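PDB 6JIG: GMP reductase from Trypanosoma brucei brucei, which binds guanine nucleotides at a site in its CBS domains and probably catalyses the NADPH-dependent reductive deamination of GMP to IMP, balancing the cell's adenine and guanine nucleotides. Local coordinates for residues S52-D55 with T56-E59; M62-A65 with M66-G70; A86-R89 with E90-A94; A378-D381 with E382-G385. The protein carries 1 engineered substitution. All coordinates share one frame; numbering follows the deposited sequence.

Interaction 1. Residues S52-D55 with T56-E59; sequences SNMD and TVCE. With 5GP (guanosine-5'-monophosphate), chain B.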
loop_
_atom_site.group_PDB
_atom_site.type_symbol
_atom_site.label_atom_id
_atom_site.label_comp_id
_atom_site.label_asym_id
_atom_site.label_seq_id
_atom_site.Cartn_x
_atom_site.Cartn_y
_atom_site.Cartn_z
ATOM N N SER A 52 -20.126 1.946 -29.176
ATOM C CA SER A 52 -19.375 0.832 -29.734
ATOM C C SER A 52 -20.216 -0.435 -29.834
ATOM O O SER A 52 -20.969 -0.768 -28.912
ATOM C CB SER A 52 -18.147 0.538 -28.874
ATOM O OG SER A 52 -17.402 -0.537 -29.417
ATOM N N ASN A 53 -20.034 -1.168 -30.935
ATOM C CA ASN A 53 -20.593 -2.515 -31.114
ATOM C C ASN A 53 -19.787 -3.516 -30.279
ATOM O O ASN A 53 -19.044 -4.354 -30.789
ATOM C CB ASN A 53 -20.603 -2.906 -32.584
ATOM C CG ASN A 53 -19.267 -2.649 -33.280
ATOM O OD1 ASN A 53 -18.698 -1.555 -33.182
ATOM N ND2 ASN A 53 -18.762 -3.659 -33.986
ATOM N N MET A 54 -19.950 -3.402 -28.967
ATOM C CA MET A 54 -19.413 -4.332 -27.987
ATOM C C MET A 54 -20.567 -4.908 -27.186
ATOM O O MET A 54 -21.549 -4.209 -26.920
ATOM C CB MET A 54 -18.426 -3.629 -27.051
ATOM C CG MET A 54 -17.169 -3.186 -27.765
ATOM S SD MET A 54 -16.164 -2.141 -26.695
ATOM C CE MET A 54 -15.869 -3.302 -25.352
ATOM N N ASP A 55 -20.448 -6.179 -26.792
ATOM C CA ASP A 55 -21.569 -6.782 -26.089
ATOM C C ASP A 55 -21.669 -6.332 -24.642
ATOM O O ASP A 55 -22.599 -6.762 -23.955
ATOM C CB ASP A 55 -21.531 -8.313 -26.201
ATOM C CG ASP A 55 -20.345 -8.969 -25.481
ATOM O OD1 ASP A 55 -19.484 -8.267 -24.911
ATOM O OD2 ASP A 55 -20.303 -10.224 -25.495
ATOM N N THR A 56 -20.780 -5.450 -24.177
ATOM C CA THR A 56 -20.942 -4.787 -22.892
ATOM C C THR A 56 -21.282 -3.305 -23.041
ATOM O O THR A 56 -21.315 -2.581 -22.041
ATOM C CB THR A 56 -19.678 -4.948 -22.038
ATOM O OG1 THR A 56 -18.547 -4.456 -22.764
ATOM C CG2 THR A 56 -19.442 -6.411 -21.699
ATOM N N VAL A 57 -21.539 -2.834 -24.258
ATOM C CA VAL A 57 -21.816 -1.414 -24.461
ATOM C C VAL A 57 -23.169 -1.199 -25.135
ATOM O O VAL A 57 -24.023 -0.481 -24.604
ATOM C CB VAL A 57 -20.684 -0.736 -25.263
ATOM C CG1 VAL A 57 -21.062 0.691 -25.574
ATOM C CG2 VAL A 57 -19.360 -0.766 -24.476
ATOM N N CYS A 58 -23.396 -1.814 -26.296
ATOM C CA CYS A 58 -24.543 -1.427 -27.126
ATOM C C CYS A 58 -25.467 -2.603 -27.446
ATOM O O CYS A 58 -25.212 -3.376 -28.375
ATOM C CB CYS A 58 -24.076 -0.759 -28.415
ATOM S SG CYS A 58 -25.494 -0.028 -29.355
ATOM N N GLU A 59 -26.574 -2.703 -26.708
ATOM C CA GLU A 59 -27.719 -3.460 -27.210
ATOM C C GLU A 59 -28.883 -2.480 -27.350
ATOM O O GLU A 59 -28.645 -1.283 -27.549
ATOM C CB GLU A 59 -28.008 -4.668 -26.311
ATOM C CG GLU A 59 -26.838 -5.688 -26.427
ATOM C CD GLU A 59 -27.051 -7.021 -25.719
ATOM O OE1 GLU A 59 -26.295 -7.963 -26.033
ATOM O OE2 GLU A 59 -27.938 -7.131 -24.849
HETATM P P 5GP B . -12.625 2.069 -25.970
HETATM O O1P 5GP B . -11.188 2.478 -25.690
HETATM O O2P 5GP B . -13.193 1.112 -24.942
HETATM O O3P 5GP B . -13.539 3.217 -26.320
HETATM O "O5'" 5GP B . -12.470 1.280 -27.349
HETATM C "C5'" 5GP B . -13.500 0.468 -27.892
HETATM C "C4'" 5GP B . -13.063 -0.141 -29.209
HETATM O "O4'" 5GP B . -12.085 -1.178 -28.962
HETATM C "C3'" 5GP B . -14.140 -0.864 -30.009
HETATM O "O3'" 5GP B . -15.001 0.019 -30.719
HETATM C "C2'" 5GP B . -13.322 -1.811 -30.904
HETATM O "O2'" 5GP B . -12.836 -1.160 -32.071
HETATM C "C1'" 5GP B . -12.102 -2.109 -30.027
HETATM N N9 5GP B . -12.138 -3.458 -29.451
HETATM C C8 5GP B . -13.121 -4.011 -28.725
HETATM N N7 5GP B . -12.726 -5.263 -28.372
HETATM C C5 5GP B . -11.481 -5.455 -28.872
HETATM C C6 5GP B . -10.575 -6.507 -28.833
HETATM O O6 5GP B . -10.872 -7.549 -28.213
HETATM N N1 5GP B . -9.394 -6.385 -29.459
HETATM C C2 5GP B . -9.065 -5.267 -30.123
HETATM N N2 5GP B . -7.866 -5.171 -30.740
HETATM N N3 5GP B . -9.919 -4.215 -30.170
HETATM C C4 5GP B . -11.119 -4.308 -29.552
HETATM O O HOH W 1 -17.899 -6.391 -24.897
#
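Two backbone donors, Val-57 N and Cys-58 N, share the carbonyl oxygen of Met-54. Val-57 N lies 3.0 Å from Met-54 O and stands above the carbonyl plane, which closes a tight beta turn through Asp-55 and Thr-56. Cys-58 N meets Met-54 O at 3.1 Å, close to the direction of the C=O bond, with an N-H...O angle of 170°. On the ligand side Ser-52 OG donates to the ribose O3' of the bound GMP at 2.8 Å, and Met-54 SD approaches C5' of the same nucleotide. Beside the turn the Met-54 side chain lies against Val-57, CB to CG2 4.0 Å, while the CB of Cys-58 presses on Ser-52 O at 3.1 Å. Further out a water joins the two halves: it donates to Asp-55 OD1 over a short 2.5 Å and accepts from Thr-56 OG1 at 3.0 Å. Asp-55 CG sits between its own backbone N and C (chi1 66°), which swings the carboxylate back over Thr-56. Its other oxygen, OD2, forms a salt bridge with Arg-399, and Glu-59 OE1 is hydrogen-bonded to His-76. This is the loop after the first barrel strand, 49-51, and it lines the active-site nucleotide pocket. The two bonds to Met-54 O probably hold the peptide that follows the methionine, so its thioether comes from a buried turn and the Ser-52 hydroxyl from the residues just before it.

Interaction 2. Residues M62-A65 with M66-G70; sequences MAVA and MAREG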
loop_
_atom_site.group_PDB
_atom_site.type_symbol
_atom_site.label_atom_id
_atom_site.label_comp_id
_atom_site.label_asym_id
_atom_site.label_seq_id
_atom_site.Cartn_x
_atom_site.Cartn_y
_atom_site.Cartn_z
ATOM N N MET A 62 -29.098 0.892 -25.156
ATOM C CA MET A 62 -28.066 1.881 -25.477
ATOM C C MET A 62 -28.322 2.520 -26.839
ATOM O O MET A 62 -28.184 3.739 -26.994
ATOM C CB MET A 62 -26.679 1.225 -25.451
ATOM C CG MET A 62 -25.548 2.138 -25.941
ATOM S SD MET A 62 -25.312 3.539 -24.792
ATOM C CE MET A 62 -24.677 2.684 -23.343
ATOM N N ALA A 63 -28.680 1.709 -27.840
ATOM C CA ALA A 63 -28.961 2.241 -29.171
ATOM C C ALA A 63 -30.097 3.257 -29.129
ATOM O O ALA A 63 -30.041 4.294 -29.800
ATOM C CB ALA A 63 -29.295 1.098 -30.140
ATOM N N VAL A 64 -31.130 2.986 -28.329
ATOM C CA VAL A 64 -32.246 3.926 -28.208
ATOM C C VAL A 64 -31.781 5.223 -27.565
ATOM O O VAL A 64 -32.127 6.327 -28.013
ATOM C CB VAL A 64 -33.391 3.283 -27.408
ATOM C CG1 VAL A 64 -34.370 4.360 -26.914
ATOM C CG2 VAL A 64 -34.103 2.234 -28.251
ATOM N N ALA A 65 -30.981 5.115 -26.505
ATOM C CA ALA A 65 -30.527 6.306 -25.800
ATOM C C ALA A 65 -29.629 7.158 -26.687
ATOM O O ALA A 65 -29.749 8.387 -26.704
ATOM C CB ALA A 65 -29.812 5.901 -24.511
ATOM N N MET A 66 -28.728 6.524 -27.435
ATOM C CA MET A 66 -27.792 7.283 -28.263
ATOM C C MET A 66 -28.524 8.037 -29.369
ATOM O O MET A 66 -28.226 9.205 -29.640
ATOM C CB MET A 66 -26.744 6.349 -28.870
ATOM C CG MET A 66 -25.761 5.757 -27.868
ATOM S SD MET A 66 -24.844 7.061 -26.990
ATOM C CE MET A 66 -24.362 8.153 -28.333
ATOM N N ALA A 67 -29.453 7.367 -30.048
ATOM C CA ALA A 67 -30.234 8.046 -31.080
ATOM C C ALA A 67 -31.040 9.201 -30.496
ATOM O O ALA A 67 -31.182 10.258 -31.130
ATOM C CB ALA A 67 -31.149 7.038 -31.780
ATOM N N ARG A 68 -31.587 9.022 -29.289
ATOM C CA ARG A 68 -32.354 10.100 -28.671
ATOM C C ARG A 68 -31.488 11.312 -28.374
ATOM O O ARG A 68 -31.980 12.442 -28.418
ATOM C CB ARG A 68 -33.037 9.612 -27.393
ATOM C CG ARG A 68 -34.222 8.721 -27.695
ATOM C CD ARG A 68 -35.035 8.363 -26.466
ATOM N NE ARG A 68 -36.220 7.614 -26.882
ATOM C CZ ARG A 68 -36.879 6.738 -26.126
ATOM N NH1 ARG A 68 -36.482 6.481 -24.887
ATOM N NH2 ARG A 68 -37.947 6.123 -26.618
ATOM N N GLU A 69 -30.204 11.104 -28.066
ATOM C CA GLU A 69 -29.293 12.219 -27.874
ATOM C C GLU A 69 -28.768 12.800 -29.181
ATOM O O GLU A 69 -28.039 13.793 -29.147
ATOM C CB GLU A 69 -28.097 11.799 -26.997
ATOM C CG GLU A 69 -28.485 11.249 -25.626
ATOM C CD GLU A 69 -29.129 12.294 -24.734
ATOM O OE1 GLU A 69 -28.838 13.502 -24.904
ATOM O OE2 GLU A 69 -29.928 11.912 -23.857
ATOM N N GLY A 70 -29.098 12.219 -30.325
ATOM C CA GLY A 70 -28.629 12.762 -31.580
ATOM C C GLY A 70 -27.425 12.060 -32.164
ATOM O O GLY A 70 -26.938 12.487 -33.221
#
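Met-62 and Met-66, one helical turn apart, run side by side in the same direction. Both chains bend at chi2 and chi3, and Met-62 SD comes to lie beside Met-66 CG, 3.8 Å away. This is the tight face: Met-66 packs on Ile-49 and Ala-51 of strand 49-51 and on Val-444 of helix 440-457, so the pair fills the layer between barrel and outer helix. The backbone beneath is regular, with Met-66 N to Met-62 O at 2.9 Å and Ala-67 N to Ala-63 O at 3.1 Å. Toward solvent the contact is more exposed: Arg-68 stretches out from CG to NE beside Val-64, whose CG1 sits over the centre of one guanidinium face, 3.5 Å from CZ. With the valine methyl over that face, the edge of the group is left for polar partners, and NE is hydrogen-bonded to Gln-95. Glu-69, bent at chi2, turns instead to a salt bridge with Arg-445. Gly-70, at positive phi (99°), ends the helix in a Schellman motif, its N bonded to Ala-67 O at 3.0 Å. Helix 60-68 belongs to the first beta-alpha-beta unit of the barrel. The guanidinium lies near Arg-123 and Lys-214 of the GTP site, and thus probably adds to the positive potential around that nucleotide pocket.

Interaction 3. Residues A86-R89 with E90-A94; sequences AMLR and EVKRA. With 5GP (guanosine-5'-monophosphate), chain C.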
loop_
_atom_site.group_PDB
_atom_site.type_symbol
_atom_site.label_atom_id
_atom_site.label_comp_id
_atom_site.label_asym_id
_atom_site.label_seq_id
_atom_site.Cartn_x
_atom_site.Cartn_y
_atom_site.Cartn_z
ATOM N N ALA A 86 -33.845 -9.004 -33.518
ATOM C CA ALA A 86 -34.824 -8.692 -32.483
ATOM C C ALA A 86 -34.458 -7.410 -31.736
ATOM O O ALA A 86 -35.325 -6.578 -31.430
ATOM C CB ALA A 86 -34.936 -9.867 -31.512
ATOM N N MET A 87 -33.174 -7.238 -31.406
ATOM C CA MET A 87 -32.763 -5.982 -30.786
ATOM C C MET A 87 -33.063 -4.810 -31.703
ATOM O O MET A 87 -33.533 -3.759 -31.253
ATOM C CB MET A 87 -31.269 -6.012 -30.456
ATOM C CG MET A 87 -30.892 -7.013 -29.410
ATOM S SD MET A 87 -29.194 -6.694 -28.896
ATOM C CE MET A 87 -28.348 -6.901 -30.444
ATOM N N LEU A 88 -32.791 -4.979 -32.995
ATOM C CA LEU A 88 -33.025 -3.913 -33.959
ATOM C C LEU A 88 -34.503 -3.540 -34.017
ATOM O O LEU A 88 -34.861 -2.357 -33.965
ATOM C CB LEU A 88 -32.506 -4.347 -35.330
ATOM C CG LEU A 88 -32.088 -3.174 -36.216
ATOM C CD1 LEU A 88 -30.940 -3.579 -37.092
ATOM C CD2 LEU A 88 -33.276 -2.705 -37.066
ATOM N N ARG A 89 -35.382 -4.543 -34.102
ATOM C CA ARG A 89 -36.815 -4.263 -34.140
ATOM C C ARG A 89 -37.287 -3.582 -32.868
ATOM O O ARG A 89 -38.207 -2.758 -32.911
ATOM C CB ARG A 89 -37.594 -5.556 -34.362
ATOM C CG ARG A 89 -37.538 -6.071 -35.787
ATOM C CD ARG A 89 -38.480 -7.266 -35.954
ATOM N NE ARG A 89 -37.932 -8.448 -35.297
ATOM C CZ ARG A 89 -37.247 -9.387 -35.936
ATOM N NH1 ARG A 89 -37.048 -9.282 -37.249
ATOM N NH2 ARG A 89 -36.772 -10.428 -35.268
ATOM N N GLU A 90 -36.689 -3.910 -31.722
ATOM C CA GLU A 90 -37.070 -3.207 -30.497
ATOM C C GLU A 90 -36.656 -1.748 -30.550
ATOM O O GLU A 90 -37.396 -0.869 -30.083
ATOM C CB GLU A 90 -36.463 -3.885 -29.270
ATOM C CG GLU A 90 -37.107 -5.236 -28.965
ATOM C CD GLU A 90 -36.654 -5.814 -27.636
ATOM O OE1 GLU A 90 -36.501 -5.034 -26.670
ATOM O OE2 GLU A 90 -36.447 -7.046 -27.567
ATOM N N VAL A 91 -35.469 -1.467 -31.093
ATOM C CA VAL A 91 -35.049 -0.076 -31.243
ATOM C C VAL A 91 -36.039 0.676 -32.130
ATOM O O VAL A 91 -36.438 1.805 -31.830
ATOM C CB VAL A 91 -33.623 0.004 -31.810
ATOM C CG1 VAL A 91 -33.247 1.470 -32.068
ATOM C CG2 VAL A 91 -32.614 -0.640 -30.836
ATOM N N LYS A 92 -36.425 0.062 -33.248
ATOM C CA LYS A 92 -37.346 0.712 -34.179
ATOM C C LYS A 92 -38.716 0.919 -33.558
ATOM O O LYS A 92 -39.443 1.845 -33.941
ATOM C CB LYS A 92 -37.457 -0.125 -35.451
ATOM C CG LYS A 92 -36.214 -0.041 -36.322
ATOM C CD LYS A 92 -35.827 1.430 -36.546
ATOM C CE LYS A 92 -34.783 1.595 -37.659
ATOM N NZ LYS A 92 -34.517 3.072 -37.845
ATOM N N ARG A 93 -39.070 0.091 -32.581
ATOM C CA ARG A 93 -40.368 0.152 -31.928
ATOM C C ARG A 93 -40.421 1.195 -30.816
ATOM O O ARG A 93 -41.517 1.509 -30.331
ATOM C CB ARG A 93 -40.708 -1.256 -31.405
ATOM C CG ARG A 93 -42.175 -1.582 -31.305
ATOM C CD ARG A 93 -42.825 -1.900 -32.639
ATOM N NE ARG A 93 -44.277 -1.890 -32.488
ATOM C CZ ARG A 93 -45.131 -2.582 -33.234
ATOM N NH1 ARG A 93 -44.706 -3.375 -34.214
ATOM N NH2 ARG A 93 -46.421 -2.482 -32.986
ATOM N N ALA A 94 -39.277 1.784 -30.443
ATOM C CA ALA A 94 -39.250 2.711 -29.316
ATOM C C ALA A 94 -40.149 3.921 -29.553
ATOM O O ALA A 94 -40.800 4.411 -28.622
ATOM C CB ALA A 94 -37.820 3.167 -29.047
HETATM P P 5GP C . -47.427 5.436 -24.325
HETATM O O1P 5GP C . -47.956 6.848 -24.215
HETATM O O2P 5GP C . -48.252 4.521 -25.205
HETATM O O3P 5GP C . -46.782 4.848 -23.085
HETATM O "O5'" 5GP C . -46.189 5.570 -25.302
HETATM C "C5'" 5GP C . -46.254 4.899 -26.539
HETATM C "C4'" 5GP C . -44.898 4.733 -27.147
HETATM O "O4'" 5GP C . -44.765 3.335 -27.543
HETATM C "C3'" 5GP C . -44.738 5.563 -28.418
HETATM O "O3'" 5GP C . -43.393 6.024 -28.560
HETATM C "C2'" 5GP C . -45.100 4.560 -29.509
HETATM O "O2'" 5GP C . -44.602 4.849 -30.796
HETATM C "C1'" 5GP C . -44.534 3.262 -28.933
HETATM N N9 5GP C . -45.199 2.082 -29.482
HETATM C C8 5GP C . -44.607 1.192 -30.293
HETATM N N7 5GP C . -45.505 0.267 -30.673
HETATM C C5 5GP C . -46.695 0.599 -30.115
HETATM C C6 5GP C . -47.955 0.017 -30.164
HETATM O O6 5GP C . -48.135 -1.022 -30.832
HETATM N N1 5GP C . -48.966 0.580 -29.493
HETATM C C2 5GP C . -48.783 1.694 -28.766
HETATM N N2 5GP C . -49.849 2.220 -28.108
HETATM N N3 5GP C . -47.554 2.290 -28.689
HETATM C C4 5GP C . -46.501 1.753 -29.363
#
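Glu-90 N, Val-91 N and Lys-92 N each reach back four residues, to Ala-86 O, Met-87 O and Leu-88 O, all at 3.0 Å. The fourth bond of the series, Arg-93 N to Arg-89 O, is weak, its N-H...O angle only 130°. Alongside, Leu-88 CD2 rests on Lys-92 CG at 4.0 Å, and the lysine chain then carries NZ away to salt bridges with Asp-254 and Asp-224 and to Leu-229 O. Glu-90 OE1 takes a weak hydrogen bond from Gln-60 NE2 of helix 60-68. Arg-93 makes the base contacts. With CG trans to the backbone N (chi1 -152°) and a bend at chi2, its guanidinium meets the Hoogsteen edge of a bound GMP: NE donates to N7 at 3.1 Å, with the acceptor in the guanidinium plane, and NH2 donates to O6 at 3.1 Å. NH2 also bonds Ser-101 O, and these partners probably fix the group's rotation. Ala-94 O accepts from Arg-123 NE. Two-point recognition of N7 and O6 suits a guanine in this CBS-domain nucleotide site. Helix 81-93 lies between its neighbours, Val-91 resting on Ala-63 of helix 60-68 and Leu-88 on Leu-248 and Ala-251 of helix 239-251.

Interaction 4. Residues A378-D381 with E382-G385; sequences AGTD and EAPG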
loop_
_atom_site.group_PDB
_atom_site.type_symbol
_atom_site.label_atom_id
_atom_site.label_comp_id
_atom_site.label_asym_id
_atom_site.label_seq_id
_atom_site.Cartn_x
_atom_site.Cartn_y
_atom_site.Cartn_z
ATOM N N ALA A 378 -19.522 2.209 -21.148
ATOM C CA ALA A 378 -19.754 0.986 -20.396
ATOM C C ALA A 378 -20.103 1.338 -18.955
ATOM O O ALA A 378 -19.721 2.393 -18.441
ATOM C CB ALA A 378 -18.521 0.082 -20.453
ATOM N N GLY A 379 -20.866 0.460 -18.310
ATOM C CA GLY A 379 -21.285 0.704 -16.950
ATOM C C GLY A 379 -22.368 1.743 -16.787
ATOM O O GLY A 379 -22.744 2.051 -15.646
ATOM N N THR A 380 -22.870 2.318 -17.875
ATOM C CA THR A 380 -24.037 3.162 -17.732
ATOM C C THR A 380 -25.274 2.284 -17.573
ATOM O O THR A 380 -25.242 1.072 -17.821
ATOM C CB THR A 380 -24.179 4.100 -18.930
ATOM O OG1 THR A 380 -24.227 3.329 -20.134
ATOM C CG2 THR A 380 -22.975 5.057 -19.000
ATOM N N ASP A 381 -26.367 2.911 -17.127
ATOM C CA ASP A 381 -27.637 2.208 -16.983
ATOM C C ASP A 381 -27.987 1.438 -18.250
ATOM O O ASP A 381 -28.389 0.269 -18.192
ATOM C CB ASP A 381 -28.756 3.198 -16.662
ATOM C CG ASP A 381 -28.678 3.757 -15.255
ATOM O OD1 ASP A 381 -27.727 3.439 -14.510
ATOM O OD2 ASP A 381 -29.579 4.536 -14.892
ATOM N N GLU A 382 -27.834 2.082 -19.409
ATOM C CA GLU A 382 -28.287 1.509 -20.668
ATOM C C GLU A 382 -27.331 0.471 -21.238
ATOM O O GLU A 382 -27.726 -0.281 -22.134
ATOM C CB GLU A 382 -28.513 2.625 -21.696
ATOM C CG GLU A 382 -29.692 3.538 -21.366
ATOM C CD GLU A 382 -29.332 4.668 -20.417
ATOM O OE1 GLU A 382 -28.211 4.656 -19.848
ATOM O OE2 GLU A 382 -30.172 5.576 -20.233
ATOM N N ALA A 383 -26.091 0.414 -20.763
ATOM C CA ALA A 383 -25.188 -0.628 -21.211
ATOM C C ALA A 383 -25.711 -1.990 -20.752
ATOM O O ALA A 383 -26.365 -2.092 -19.711
ATOM C CB ALA A 383 -23.780 -0.400 -20.668
ATOM N N PRO A 384 -25.460 -3.043 -21.523
ATOM C CA PRO A 384 -25.930 -4.376 -21.128
ATOM C C PRO A 384 -25.213 -4.857 -19.875
ATOM O O PRO A 384 -24.176 -4.329 -19.468
ATOM C CB PRO A 384 -25.580 -5.259 -22.328
ATOM C CG PRO A 384 -25.276 -4.326 -23.446
ATOM C CD PRO A 384 -24.783 -3.059 -22.828
ATOM N N GLY A 385 -25.786 -5.888 -19.264
ATOM C CA GLY A 385 -25.129 -6.611 -18.197
ATOM C C GLY A 385 -25.691 -6.281 -16.824
ATOM O O GLY A 385 -26.467 -5.341 -16.633
#
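The loop that follows the last barrel strand, 370-373, reverses at Thr-380 to Ala-383, where Ala-383 N donates to Thr-380 O at 3.1 Å. The bond is strongly bent, N-H...O 135°, and the donor stands above the carbonyl plane. Thr-380 O also receives a hydrogen bond from Lys-396 NZ, and the same ammonium group bonds Ala-383 O, so one lysine holds the carbonyls of both ends. The methyl of Ala-383 fills the inside of the bend, with CB 3.5 Å from Thr-380 O. Gly-379 N is 3.8 Å from Ala-383 CB; that amide is buried and has no polar partner in the model, and the methyl lies beside it. OG1 of Thr-380 is directed between its own N and C (chi1 56°), from where it bonds Leu-377 O just upstream. Backbone angles at Asp-381 and Glu-382 are those of a type I beta turn, and this turn lies beyond the C-terminal end of the barrel strands, against helix 60-68 and the start of helix 440-457. The Glu-382 chain bends at chi2 (85°) and curls back alongside Asp-381, bringing OE1 to 3.5 Å from Asp-381 CB. There OE1 accepts from Val-440 N, the first residue of helix 440-457, whose amino end would probably stabilise the negative charge. The Asp-381 carboxylate turns away, leaving its OD2 5.1 Å from Glu-382 OE1. Its side chain rests on Pro-439, and a backbone hydrogen bond joins Asp-381 to Gly-438.

Interactions 1 and 4 are buried loop turns beyond the first and last strands of the closed barrel, their centres about 9 Å apart; Pro-384 CD packs on Val-57 O at 3.2 Å. Interactions 2 and 3 are stretches of outer helices, only partly buried, joined where Ala-63 CB meets Val-91 CG2 at 3.8 Å. Helix 60-68 is the common neighbour: it continues from the turn of interaction 1, and its Met-62 reaches the loop of interaction 4. Both nucleotide sites are represented, the ribose by interaction 1 at the barrel mouth and the guanine base by interaction 3, whereas interaction 4 works through backbone carbonyls, a lysine and a helix end.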